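Local coordinates for F420-reducing hydrogenase, subunit beta (PDB 4OMF), which binds FAD and an iron-sulfur cluster and, as the beta subunit of F420-reducing hydrogenase, probably passes electrons from hydrogen oxidation to coenzyme F420, at residues Lys21-Asp25 and Glu159-Ile163; Val29-Leu33 and Leu128-Ile132; Leu143-Ile147 and Lys167-Tyr171. All coordinates share one frame; numbering follows the deposited sequence.

Contact 1: residues Lys21-Asp25 and Glu159-Ile163; sequences KLAQD and EKMDI. With FAD (flavin-adenine dinucleotide), chain R.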
loop_
_atom_site.group_PDB
_atom_site.type_symbol
_atom_site.label_atom_id
_atom_site.label_comp_id
_atom_site.label_asym_id
_atom_site.label_seq_id
_atom_site.Cartn_x
_atom_site.Cartn_y
_atom_site.Cartn_z
ATOM N N LYS C 21 25.744 37.494 -14.633
ATOM C CA LYS C 21 26.022 36.532 -15.701
ATOM C C LYS C 21 25.176 35.259 -15.612
ATOM O O LYS C 21 24.851 34.650 -16.636
ATOM C CB LYS C 21 27.499 36.141 -15.693
ATOM C CG LYS C 21 28.462 37.243 -16.092
ATOM C CD LYS C 21 28.631 37.334 -17.601
ATOM C CE LYS C 21 29.904 38.088 -17.972
ATOM N NZ LYS C 21 29.951 39.458 -17.380
ATOM N N LEU C 22 24.822 34.853 -14.395
ATOM C CA LEU C 22 24.183 33.559 -14.185
ATOM C C LEU C 22 22.665 33.650 -14.066
ATOM O O LEU C 22 21.949 32.676 -14.314
ATOM C CB LEU C 22 24.750 32.896 -12.924
ATOM C CG LEU C 22 26.242 32.535 -12.983
ATOM C CD1 LEU C 22 26.759 32.216 -11.583
ATOM C CD2 LEU C 22 26.476 31.354 -13.919
ATOM N N ALA C 23 22.181 34.832 -13.698
ATOM C CA ALA C 23 20.772 35.032 -13.325
ATOM C C ALA C 23 19.780 34.943 -14.471
ATOM O O ALA C 23 20.092 35.314 -15.605
ATOM C CB ALA C 23 20.620 36.387 -12.658
ATOM N N GLN C 24 18.566 34.488 -14.158
ATOM C CA GLN C 24 17.484 34.530 -15.136
ATOM C C GLN C 24 17.142 35.963 -15.522
ATOM O O GLN C 24 17.011 36.305 -16.707
ATOM C CB GLN C 24 16.230 33.844 -14.590
ATOM C CG GLN C 24 15.087 33.765 -15.612
ATOM C CD GLN C 24 15.361 32.694 -16.687
ATOM O OE1 GLN C 24 16.280 31.875 -16.549
ATOM N NE2 GLN C 24 14.566 32.703 -17.752
ATOM N N ASP C 25 16.983 36.784 -14.497
ATOM C CA ASP C 25 16.517 38.146 -14.656
ATOM C C ASP C 25 17.479 39.085 -13.923
ATOM O O ASP C 25 18.630 39.216 -14.335
ATOM C CB ASP C 25 15.079 38.254 -14.147
ATOM C CG ASP C 25 14.118 37.419 -14.978
ATOM O OD1 ASP C 25 14.139 37.571 -16.221
ATOM O OD2 ASP C 25 13.361 36.601 -14.406
ATOM N N GLU C 159 21.155 26.652 -23.701
ATOM C CA GLU C 159 21.959 27.354 -22.702
ATOM C C GLU C 159 21.110 28.153 -21.714
ATOM O O GLU C 159 21.526 28.382 -20.578
ATOM C CB GLU C 159 22.968 28.290 -23.382
ATOM C CG GLU C 159 23.978 27.511 -24.213
ATOM C CD GLU C 159 25.119 28.354 -24.747
ATOM O OE1 GLU C 159 25.015 29.599 -24.733
ATOM O OE2 GLU C 159 26.125 27.755 -25.193
ATOM N N LYS C 160 19.929 28.578 -22.151
ATOM C CA LYS C 160 18.996 29.323 -21.292
ATOM C C LYS C 160 17.580 29.172 -21.866
ATOM O O LYS C 160 17.420 29.112 -23.073
ATOM C CB LYS C 160 19.379 30.813 -21.207
ATOM C CG LYS C 160 18.534 31.625 -20.208
ATOM C CD LYS C 160 18.936 33.109 -20.175
ATOM C CE LYS C 160 18.245 33.836 -19.011
ATOM N NZ LYS C 160 18.447 35.306 -19.035
ATOM N N MET C 161 16.567 29.118 -21.011
ATOM C CA MET C 161 15.187 29.203 -21.486
ATOM C C MET C 161 14.519 30.400 -20.806
ATOM O O MET C 161 14.948 30.831 -19.735
ATOM C CB MET C 161 14.415 27.899 -21.228
ATOM C CG MET C 161 14.395 27.427 -19.771
ATOM S SD MET C 161 13.553 25.821 -19.588
ATOM C CE MET C 161 14.537 24.761 -20.645
ATOM N N ASP C 162 13.483 30.939 -21.442
ATOM C CA ASP C 162 12.821 32.145 -20.939
ATOM C C ASP C 162 11.401 32.201 -21.494
ATOM O O ASP C 162 11.109 31.637 -22.552
ATOM C CB ASP C 162 13.611 33.393 -21.353
ATOM C CG ASP C 162 13.389 34.574 -20.417
ATOM O OD1 ASP C 162 12.596 34.435 -19.458
ATOM O OD2 ASP C 162 14.026 35.630 -20.639
ATOM N N ILE C 163 10.517 32.866 -20.768
ATOM C CA ILE C 163 9.141 33.062 -21.213
ATOM C C ILE C 163 8.840 34.542 -21.070
ATOM O O ILE C 163 9.192 35.156 -20.067
ATOM C CB ILE C 163 8.142 32.209 -20.388
ATOM C CG1 ILE C 163 8.323 30.727 -20.727
ATOM C CG2 ILE C 163 6.696 32.683 -20.622
ATOM C CD1 ILE C 163 7.464 29.758 -19.918
HETATM P PA FAD R . 18.177 33.780 -10.136
HETATM O O1A FAD R . 18.288 33.392 -11.587
HETATM O O2A FAD R . 19.270 34.483 -9.386
HETATM O O5B FAD R . 17.834 32.455 -9.320
HETATM C C5B FAD R . 16.681 31.731 -9.772
HETATM C C4B FAD R . 16.177 30.892 -8.596
HETATM O O4B FAD R . 14.991 30.200 -8.990
HETATM C C3B FAD R . 17.218 29.850 -8.208
HETATM O O3B FAD R . 17.458 29.845 -6.793
HETATM C C2B FAD R . 16.566 28.539 -8.624
HETATM O O2B FAD R . 16.916 27.485 -7.713
HETATM C C1B FAD R . 15.080 28.846 -8.579
HETATM N N9A FAD R . 14.355 27.979 -9.524
HETATM C C8A FAD R . 14.638 27.831 -10.831
HETATM N N7A FAD R . 13.768 26.972 -11.413
HETATM C C5A FAD R . 12.907 26.569 -10.437
HETATM C C6A FAD R . 11.753 25.644 -10.363
HETATM N N6A FAD R . 11.331 24.951 -11.453
HETATM N N1A FAD R . 11.142 25.525 -9.173
HETATM C C2A FAD R . 11.563 26.172 -8.066
HETATM N N3A FAD R . 12.617 27.023 -8.050
HETATM C C4A FAD R . 13.302 27.243 -9.200
HETATM N N1 FAD R . 8.530 35.075 -13.890
HETATM C C2 FAD R . 7.523 35.969 -14.245
HETATM O O2 FAD R . 7.787 37.187 -14.285
HETATM N N3 FAD R . 6.272 35.474 -14.589
HETATM C C4 FAD R . 6.002 34.122 -14.532
HETATM O O4 FAD R . 4.850 33.723 -14.812
HETATM C C4X FAD R . 7.109 33.241 -14.829
HETATM N N5 FAD R . 6.771 31.796 -14.879
HETATM C C5X FAD R . 7.621 30.990 -13.994
HETATM C C6 FAD R . 7.300 29.622 -13.961
HETATM C C7 FAD R . 8.164 28.718 -13.330
HETATM C C7M FAD R . 7.819 27.236 -13.278
HETATM C C8 FAD R . 9.340 29.207 -12.764
HETATM C C8M FAD R . 10.358 28.332 -12.059
HETATM C C9 FAD R . 9.675 30.578 -12.807
HETATM C C9A FAD R . 8.856 31.470 -13.508
HETATM N N10 FAD R . 9.132 32.862 -13.472
HETATM C C10 FAD R . 8.376 33.747 -14.217
HETATM C "C1'" FAD R . 10.170 33.464 -12.613
HETATM C "C2'" FAD R . 11.494 33.685 -13.298
HETATM O "O2'" FAD R . 11.675 32.973 -14.434
HETATM C "C3'" FAD R . 12.527 33.753 -12.434
HETATM O "O3'" FAD R . 12.862 32.559 -11.888
HETATM C "C4'" FAD R . 12.527 34.914 -11.453
HETATM O "O4'" FAD R . 12.368 36.184 -12.119
HETATM C "C5'" FAD R . 13.801 34.912 -10.601
HETATM O "O5'" FAD R . 14.893 35.391 -11.372
HETATM P P FAD R . 16.233 35.915 -10.673
HETATM O O1P FAD R . 15.809 36.893 -9.600
HETATM O O2P FAD R . 17.197 36.386 -11.722
HETATM O O3P FAD R . 16.780 34.578 -9.921
HETATM O O HOH W 1 17.053 29.463 -17.900
HETATM O O HOH W 2 15.239 37.480 -19.197
#

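Contact 2: residues Val29-Leu33 and Leu128-Ile132; sequences VTGLL and LLVGI. With FAD (flavin-adenine dinucleotide), chain R.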
loop_
_atom_site.group_PDB
_atom_site.type_symbol
_atom_site.label_atom_id
_atom_site.label_comp_id
_atom_site.label_asym_id
_atom_site.label_seq_id
_atom_site.Cartn_x
_atom_site.Cartn_y
_atom_site.Cartn_z
ATOM N N VAL C 29 16.920 36.567 -6.565
ATOM C CA VAL C 29 16.880 35.417 -5.685
ATOM C C VAL C 29 18.276 35.040 -5.232
ATOM O O VAL C 29 18.532 34.915 -4.029
ATOM C CB VAL C 29 16.226 34.201 -6.345
ATOM C CG1 VAL C 29 16.197 33.025 -5.348
ATOM C CG2 VAL C 29 14.817 34.576 -6.789
ATOM N N THR C 30 19.183 34.875 -6.185
ATOM C CA THR C 30 20.544 34.461 -5.831
ATOM C C THR C 30 21.246 35.534 -4.971
ATOM O O THR C 30 21.894 35.221 -3.971
ATOM C CB THR C 30 21.393 34.168 -7.088
ATOM O OG1 THR C 30 20.818 33.067 -7.814
ATOM C CG2 THR C 30 22.830 33.829 -6.693
ATOM N N GLY C 31 21.109 36.793 -5.368
ATOM C CA GLY C 31 21.685 37.908 -4.635
ATOM C C GLY C 31 21.152 38.037 -3.213
ATOM O O GLY C 31 21.909 38.290 -2.274
ATOM N N LEU C 32 19.854 37.855 -3.035
ATOM C CA LEU C 32 19.272 38.047 -1.714
ATOM C C LEU C 32 19.570 36.884 -0.773
ATOM O O LEU C 32 19.881 37.103 0.410
ATOM C CB LEU C 32 17.768 38.251 -1.821
ATOM C CG LEU C 32 17.089 38.797 -0.567
ATOM C CD1 LEU C 32 17.677 40.144 -0.140
ATOM C CD2 LEU C 32 15.599 38.907 -0.846
ATOM N N LEU C 33 19.513 35.658 -1.290
ATOM C CA LEU C 33 19.863 34.488 -0.490
ATOM C C LEU C 33 21.339 34.544 -0.137
ATOM O O LEU C 33 21.743 34.188 0.975
ATOM C CB LEU C 33 19.542 33.176 -1.232
ATOM C CG LEU C 33 18.039 32.905 -1.391
ATOM C CD1 LEU C 33 17.812 31.678 -2.286
ATOM C CD2 LEU C 33 17.365 32.738 -0.048
ATOM N N LEU C 128 13.437 33.402 5.685
ATOM C CA LEU C 128 13.279 34.159 4.443
ATOM C C LEU C 128 12.681 33.285 3.366
ATOM O O LEU C 128 13.294 32.306 2.926
ATOM C CB LEU C 128 14.613 34.710 3.973
ATOM C CG LEU C 128 14.660 35.421 2.620
ATOM C CD1 LEU C 128 13.812 36.673 2.638
ATOM C CD2 LEU C 128 16.085 35.740 2.302
ATOM N N LEU C 129 11.481 33.636 2.946
ATOM C CA LEU C 129 10.814 32.893 1.885
ATOM C C LEU C 129 10.720 33.800 0.672
ATOM O O LEU C 129 9.915 34.722 0.655
ATOM C CB LEU C 129 9.429 32.417 2.345
ATOM C CG LEU C 129 8.684 31.279 1.626
ATOM C CD1 LEU C 129 7.296 31.080 2.244
ATOM C CD2 LEU C 129 8.550 31.522 0.140
ATOM N N VAL C 130 11.547 33.543 -0.344
ATOM C CA VAL C 130 11.507 34.366 -1.555
ATOM C C VAL C 130 10.563 33.718 -2.564
ATOM O O VAL C 130 10.768 32.588 -2.962
ATOM C CB VAL C 130 12.913 34.557 -2.204
ATOM C CG1 VAL C 130 12.822 35.547 -3.374
ATOM C CG2 VAL C 130 13.931 35.072 -1.170
ATOM N N GLY C 131 9.539 34.441 -2.989
ATOM C CA GLY C 131 8.595 33.885 -3.942
ATOM C C GLY C 131 8.960 34.324 -5.345
ATOM O O GLY C 131 9.455 35.434 -5.522
ATOM N N ILE C 132 8.754 33.462 -6.336
ATOM C CA ILE C 132 8.940 33.898 -7.720
ATOM C C ILE C 132 7.620 33.758 -8.468
ATOM O O ILE C 132 6.823 32.884 -8.146
ATOM C CB ILE C 132 10.073 33.132 -8.433
ATOM C CG1 ILE C 132 9.913 31.618 -8.292
ATOM C CG2 ILE C 132 11.442 33.561 -7.864
ATOM C CD1 ILE C 132 11.007 30.827 -9.035
HETATM P PA FAD R . 18.177 33.780 -10.136
HETATM O O1A FAD R . 18.288 33.392 -11.587
HETATM O O2A FAD R . 19.270 34.483 -9.386
HETATM O O5B FAD R . 17.834 32.455 -9.320
HETATM C C5B FAD R . 16.681 31.731 -9.772
HETATM C C4B FAD R . 16.177 30.892 -8.596
HETATM O O4B FAD R . 14.991 30.200 -8.990
HETATM C C3B FAD R . 17.218 29.850 -8.208
HETATM O O3B FAD R . 17.458 29.845 -6.793
HETATM C C2B FAD R . 16.566 28.539 -8.624
HETATM O O2B FAD R . 16.916 27.485 -7.713
HETATM C C1B FAD R . 15.080 28.846 -8.579
HETATM N N9A FAD R . 14.355 27.979 -9.524
HETATM C C8A FAD R . 14.638 27.831 -10.831
HETATM N N7A FAD R . 13.768 26.972 -11.413
HETATM C C5A FAD R . 12.907 26.569 -10.437
HETATM C C6A FAD R . 11.753 25.644 -10.363
HETATM N N6A FAD R . 11.331 24.951 -11.453
HETATM N N1A FAD R . 11.142 25.525 -9.173
HETATM C C2A FAD R . 11.563 26.172 -8.066
HETATM N N3A FAD R . 12.617 27.023 -8.050
HETATM C C4A FAD R . 13.302 27.243 -9.200
HETATM N N1 FAD R . 8.530 35.075 -13.890
HETATM C C2 FAD R . 7.523 35.969 -14.245
HETATM O O2 FAD R . 7.787 37.187 -14.285
HETATM N N3 FAD R . 6.272 35.474 -14.589
HETATM C C4 FAD R . 6.002 34.122 -14.532
HETATM O O4 FAD R . 4.850 33.723 -14.812
HETATM C C4X FAD R . 7.109 33.241 -14.829
HETATM N N5 FAD R . 6.771 31.796 -14.879
HETATM C C5X FAD R . 7.621 30.990 -13.994
HETATM C C6 FAD R . 7.300 29.622 -13.961
HETATM C C7 FAD R . 8.164 28.718 -13.330
HETATM C C7M FAD R . 7.819 27.236 -13.278
HETATM C C8 FAD R . 9.340 29.207 -12.764
HETATM C C8M FAD R . 10.358 28.332 -12.059
HETATM C C9 FAD R . 9.675 30.578 -12.807
HETATM C C9A FAD R . 8.856 31.470 -13.508
HETATM N N10 FAD R . 9.132 32.862 -13.472
HETATM C C10 FAD R . 8.376 33.747 -14.217
HETATM C "C1'" FAD R . 10.170 33.464 -12.613
HETATM C "C2'" FAD R . 11.494 33.685 -13.298
HETATM O "O2'" FAD R . 11.675 32.973 -14.434
HETATM C "C3'" FAD R . 12.527 33.753 -12.434
HETATM O "O3'" FAD R . 12.862 32.559 -11.888
HETATM C "C4'" FAD R . 12.527 34.914 -11.453
HETATM O "O4'" FAD R . 12.368 36.184 -12.119
HETATM C "C5'" FAD R . 13.801 34.912 -10.601
HETATM O "O5'" FAD R . 14.893 35.391 -11.372
HETATM P P FAD R . 16.233 35.915 -10.673
HETATM O O1P FAD R . 15.809 36.893 -9.600
HETATM O O2P FAD R . 17.197 36.386 -11.722
HETATM O O3P FAD R . 16.780 34.578 -9.921
#

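Contact 3: residues Leu143-Ile147 and Lys167-Tyr171; sequences LQTFI and KFWVY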
loop_
_atom_site.group_PDB
_atom_site.type_symbol
_atom_site.label_atom_id
_atom_site.label_comp_id
_atom_site.label_asym_id
_atom_site.label_seq_id
_atom_site.Cartn_x
_atom_site.Cartn_y
_atom_site.Cartn_z
ATOM N N LEU C 143 8.510 19.990 -22.025
ATOM C CA LEU C 143 9.686 20.777 -22.438
ATOM C C LEU C 143 10.400 20.111 -23.604
ATOM O O LEU C 143 10.802 20.780 -24.558
ATOM C CB LEU C 143 10.658 20.986 -21.286
ATOM C CG LEU C 143 10.222 21.908 -20.156
ATOM C CD1 LEU C 143 11.429 22.153 -19.227
ATOM C CD2 LEU C 143 9.690 23.215 -20.722
ATOM N N GLN C 144 10.530 18.788 -23.552
ATOM C CA GLN C 144 11.153 18.074 -24.658
ATOM C C GLN C 144 10.390 18.250 -25.965
ATOM O O GLN C 144 11.005 18.392 -27.023
ATOM C CB GLN C 144 11.289 16.581 -24.323
ATOM C CG GLN C 144 12.432 16.286 -23.379
ATOM C CD GLN C 144 12.444 14.846 -22.943
ATOM O OE1 GLN C 144 11.393 14.283 -22.640
ATOM N NE2 GLN C 144 13.633 14.228 -22.920
ATOM N N THR C 145 9.059 18.226 -25.906
ATOM C CA THR C 145 8.266 18.483 -27.113
ATOM C C THR C 145 8.579 19.871 -27.683
ATOM O O THR C 145 8.799 20.009 -28.882
ATOM C CB THR C 145 6.747 18.391 -26.859
ATOM O OG1 THR C 145 6.410 17.056 -26.458
ATOM C CG2 THR C 145 5.969 18.718 -28.154
ATOM N N PHE C 146 8.629 20.879 -26.815
ATOM C CA PHE C 146 8.950 22.227 -27.275
ATOM C C PHE C 146 10.325 22.251 -27.928
ATOM O O PHE C 146 10.482 22.754 -29.038
ATOM C CB PHE C 146 8.926 23.243 -26.122
ATOM C CG PHE C 146 7.628 23.274 -25.348
ATOM C CD1 PHE C 146 7.590 23.796 -24.070
ATOM C CD2 PHE C 146 6.454 22.797 -25.903
ATOM C CE1 PHE C 146 6.402 23.826 -23.348
ATOM C CE2 PHE C 146 5.276 22.817 -25.181
ATOM C CZ PHE C 146 5.249 23.334 -23.910
ATOM N N ILE C 147 11.313 21.686 -27.231
ATOM C CA ILE C 147 12.733 21.903 -27.555
ATOM C C ILE C 147 13.292 20.881 -28.552
ATOM O O ILE C 147 13.957 21.255 -29.514
ATOM C CB ILE C 147 13.574 21.884 -26.253
ATOM C CG1 ILE C 147 13.268 23.142 -25.430
ATOM C CG2 ILE C 147 15.072 21.744 -26.553
ATOM C CD1 ILE C 147 13.670 23.056 -23.968
ATOM N N LYS C 167 5.982 34.662 -25.953
ATOM C CA LYS C 167 6.779 33.574 -26.532
ATOM C C LYS C 167 7.489 32.750 -25.485
ATOM O O LYS C 167 7.764 33.233 -24.388
ATOM C CB LYS C 167 7.824 34.128 -27.511
ATOM C CG LYS C 167 7.256 34.938 -28.664
ATOM C CD LYS C 167 8.362 35.580 -29.487
ATOM C CE LYS C 167 7.784 36.513 -30.542
ATOM N NZ LYS C 167 8.866 37.063 -31.398
ATOM N N PHE C 168 7.761 31.499 -25.845
ATOM C CA PHE C 168 8.714 30.632 -25.152
ATOM C C PHE C 168 10.031 30.765 -25.912
ATOM O O PHE C 168 10.035 30.659 -27.137
ATOM C CB PHE C 168 8.202 29.187 -25.157
ATOM C CG PHE C 168 9.074 28.210 -24.422
ATOM C CD1 PHE C 168 8.938 28.036 -23.055
ATOM C CD2 PHE C 168 9.986 27.429 -25.107
ATOM C CE1 PHE C 168 9.736 27.116 -22.372
ATOM C CE2 PHE C 168 10.792 26.518 -24.430
ATOM C CZ PHE C 168 10.668 26.370 -23.066
ATOM N N TRP C 169 11.124 31.033 -25.195
ATOM C CA TRP C 169 12.427 31.303 -25.802
ATOM C C TRP C 169 13.482 30.262 -25.429
ATOM O O TRP C 169 13.627 29.907 -24.248
ATOM C CB TRP C 169 12.956 32.671 -25.360
ATOM C CG TRP C 169 12.023 33.828 -25.556
ATOM C CD1 TRP C 169 10.866 34.077 -24.874
ATOM C CD2 TRP C 169 12.207 34.927 -26.456
ATOM N NE1 TRP C 169 10.298 35.249 -25.325
ATOM C CE2 TRP C 169 11.098 35.787 -26.299
ATOM C CE3 TRP C 169 13.181 35.248 -27.405
ATOM C CZ2 TRP C 169 10.948 36.966 -27.042
ATOM C CZ3 TRP C 169 13.031 36.417 -28.149
ATOM C CH2 TRP C 169 11.915 37.258 -27.965
ATOM N N VAL C 170 14.263 29.818 -26.408
ATOM C CA VAL C 170 15.429 29.000 -26.074
ATOM C C VAL C 170 16.666 29.611 -26.705
ATOM O O VAL C 170 16.664 29.978 -27.861
ATOM C CB VAL C 170 15.257 27.505 -26.496
ATOM C CG1 VAL C 170 13.930 26.944 -25.973
ATOM C CG2 VAL C 170 15.317 27.330 -27.965
ATOM N N TYR C 171 17.702 29.766 -25.892
ATOM C CA TYR C 171 18.983 30.274 -26.350
ATOM C C TYR C 171 19.968 29.117 -26.512
ATOM O O TYR C 171 20.167 28.336 -25.577
ATOM C CB TYR C 171 19.519 31.291 -25.349
ATOM C CG TYR C 171 18.638 32.512 -25.268
ATOM C CD1 TYR C 171 18.896 33.622 -26.054
ATOM C CD2 TYR C 171 17.533 32.541 -24.429
ATOM C CE1 TYR C 171 18.084 34.746 -25.997
ATOM C CE2 TYR C 171 16.717 33.655 -24.365
ATOM C CZ TYR C 171 16.997 34.753 -25.147
ATOM O OH TYR C 171 16.188 35.869 -25.082
#

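Contact 1: residues Lys21-Asp25 and Glu159-Ile163
Q24 reaches from the FAD-binding loop after helix 17-22 to K160, M161 and D162 on strand 160-164, an outer strand of a three-stranded antiparallel sheet. At the beginning of segment 159-163 lies a classic beta bulge, where E159 and K160 both face Y171 on the neighbouring strand.

Direct hydrogen bonds carry the contact. The Q24 side chain bends at its second torsion (chi2 74°), which turns the amide toward the strand. Its NE2 gives M161 O a bond of 2.8 Å, practically straight at 179°; NE2 arrives on a lone pair in the carbonyl plane, and M161 O in turn lies in the plane of the amide. A second, weak bond runs from Q24 NE2 to D162 OD1 (3.1 Å), the carboxylate plane standing perpendicular to the amide. Because Q24 OE1 also accepts from T74 N, the amide is gripped at both ends and its rotation is fixed; glutamine, donor and acceptor in one flat group, suits the place. K160 answers in the other direction: its extended chain brings NZ to Q24 O at 2.9 Å, tilted 26° from the carbonyl plane, a length of reach that favours lysine.

Two waters add bridges. Water 1 lies 2.9 Å from Q24 OE1 and accepts from M161 N. Water 2 lies between two carboxylates, 2.6 Å from D162 OD2 and also within bonding distance of D25 OD1, and may ease the closeness of two like charges.

The same loop holds the cofactor. Q24 N donates to FAD O1A at 2.8 Å, while A23 sets only a small methyl beside the phosphates. D25 N bonds FAD O2P at 2.8 Å, and the D25 carboxylate receives the ribityl hydroxyl, FAD O4' lying 2.5 Å from D25 OD2.

Contact 2: residues Val29-Leu33 and Leu128-Ile132
V29, L32 and L33 of helix 28-39 pack on L128, V130 and I132 of strand 126-132, an interior strand of the mixed eight-stranded sheet. This is helix-on-sheet packing of an alpha/beta fold: the two segments run antiparallel, at 174°, with their axes 10.1 Å apart.

All contacts between the segments are apolar, as suits a buried layer. At the far end L33 CD2 meets L128 CD2 at 4.0 Å, while the L32 side chain, directed at the strand, brings CD2 to V130 CG2. I229 on helix 224-235 touches both L32 and L128. Nearer the cofactor, V29 CG2 touches I132 CG2 at 3.7 Å and V130 CG1 at 4.1 Å. I132 holds CG1 in the crowded position between backbone N and carbonyl carbon (chi1 51°), which leads CD1 toward FAD O3' and the flavin methyl C8M. The branches of V29 divide the work: CG1 lies against the adenosine ribose of FAD, while CG2 fits between the strand and the diphosphate bridge oxygen O3P. Replacing V29 by an alanine removes both branches and would probably open a gap between I132 and the diphosphate.

Polar bonds gather at the helix N-terminus, whose partial positive charge probably favours the diphosphate. V29 N donates to FAD O1P at 3.2 Å. T30 grips one oxygen twice: its backbone N donates to FAD O2A, and T30 OG1 donates to FAD O2A at 2.6 Å.

Contact 3: residues Leu143-Ile147 and Lys167-Tyr171
F146 turns the edge of its ring onto the face of F168, an edge-to-face pair with centroids 5.3 Å apart and planes at 63°. F146 CD1 stands over the centre of the F168 ring, where its partly positive C-H can meet the pi cloud. F168 is carried out to the helix because its CG lies anti to the backbone N (chi1 -178°), and two aliphatic residues steady it. From one helical turn earlier L143 CD2 approaches F168 CZ obliquely at 4.1 Å, while I147 CG1 lies at the ring's edge, near its plane, 4.3 Å from F168 CE2. I147 CG1 also touches V170 CG1 at 3.9 Å. The spacing explains the choice: L143, F146 and I147 fall on one side of the helix, F168 and V170 on one face of the strand. Flat and branched apolar groups suit this buried seam, which F138 and Y187 extend with further edge-to-face pairs onto F146. The crossing angle of the two segments is -74°. The arrangement is that of a helix lying across one face of a small antiparallel sheet, here 140-150 over the hairpin of strands 160-164 and 167-171.

How the contacts relate
Contacts 1 and 3 share the three-stranded sheet: their strands 160-164 and 167-171 are neighbours in it, and the contact centres lie about 13 Å apart. Contact 2 belongs instead to the eight-stranded sheet, its centre about 16 Å from that of contact 1 and 25 Å from that of contact 3. Along the chain, helix 17-22 is followed by helix 28-39, then strand 126-132, helix 140-150 and the two neighbouring strands; contact 2 thus falls wholly between the segments of contact 1, whereas contacts 1 and 3 alternate. Segments 21-25 and 29-33, close in sequence, both bind FAD, and contact 1 ties this FAD-binding region to the small sheet, which contact 3 backs with helix 140-150.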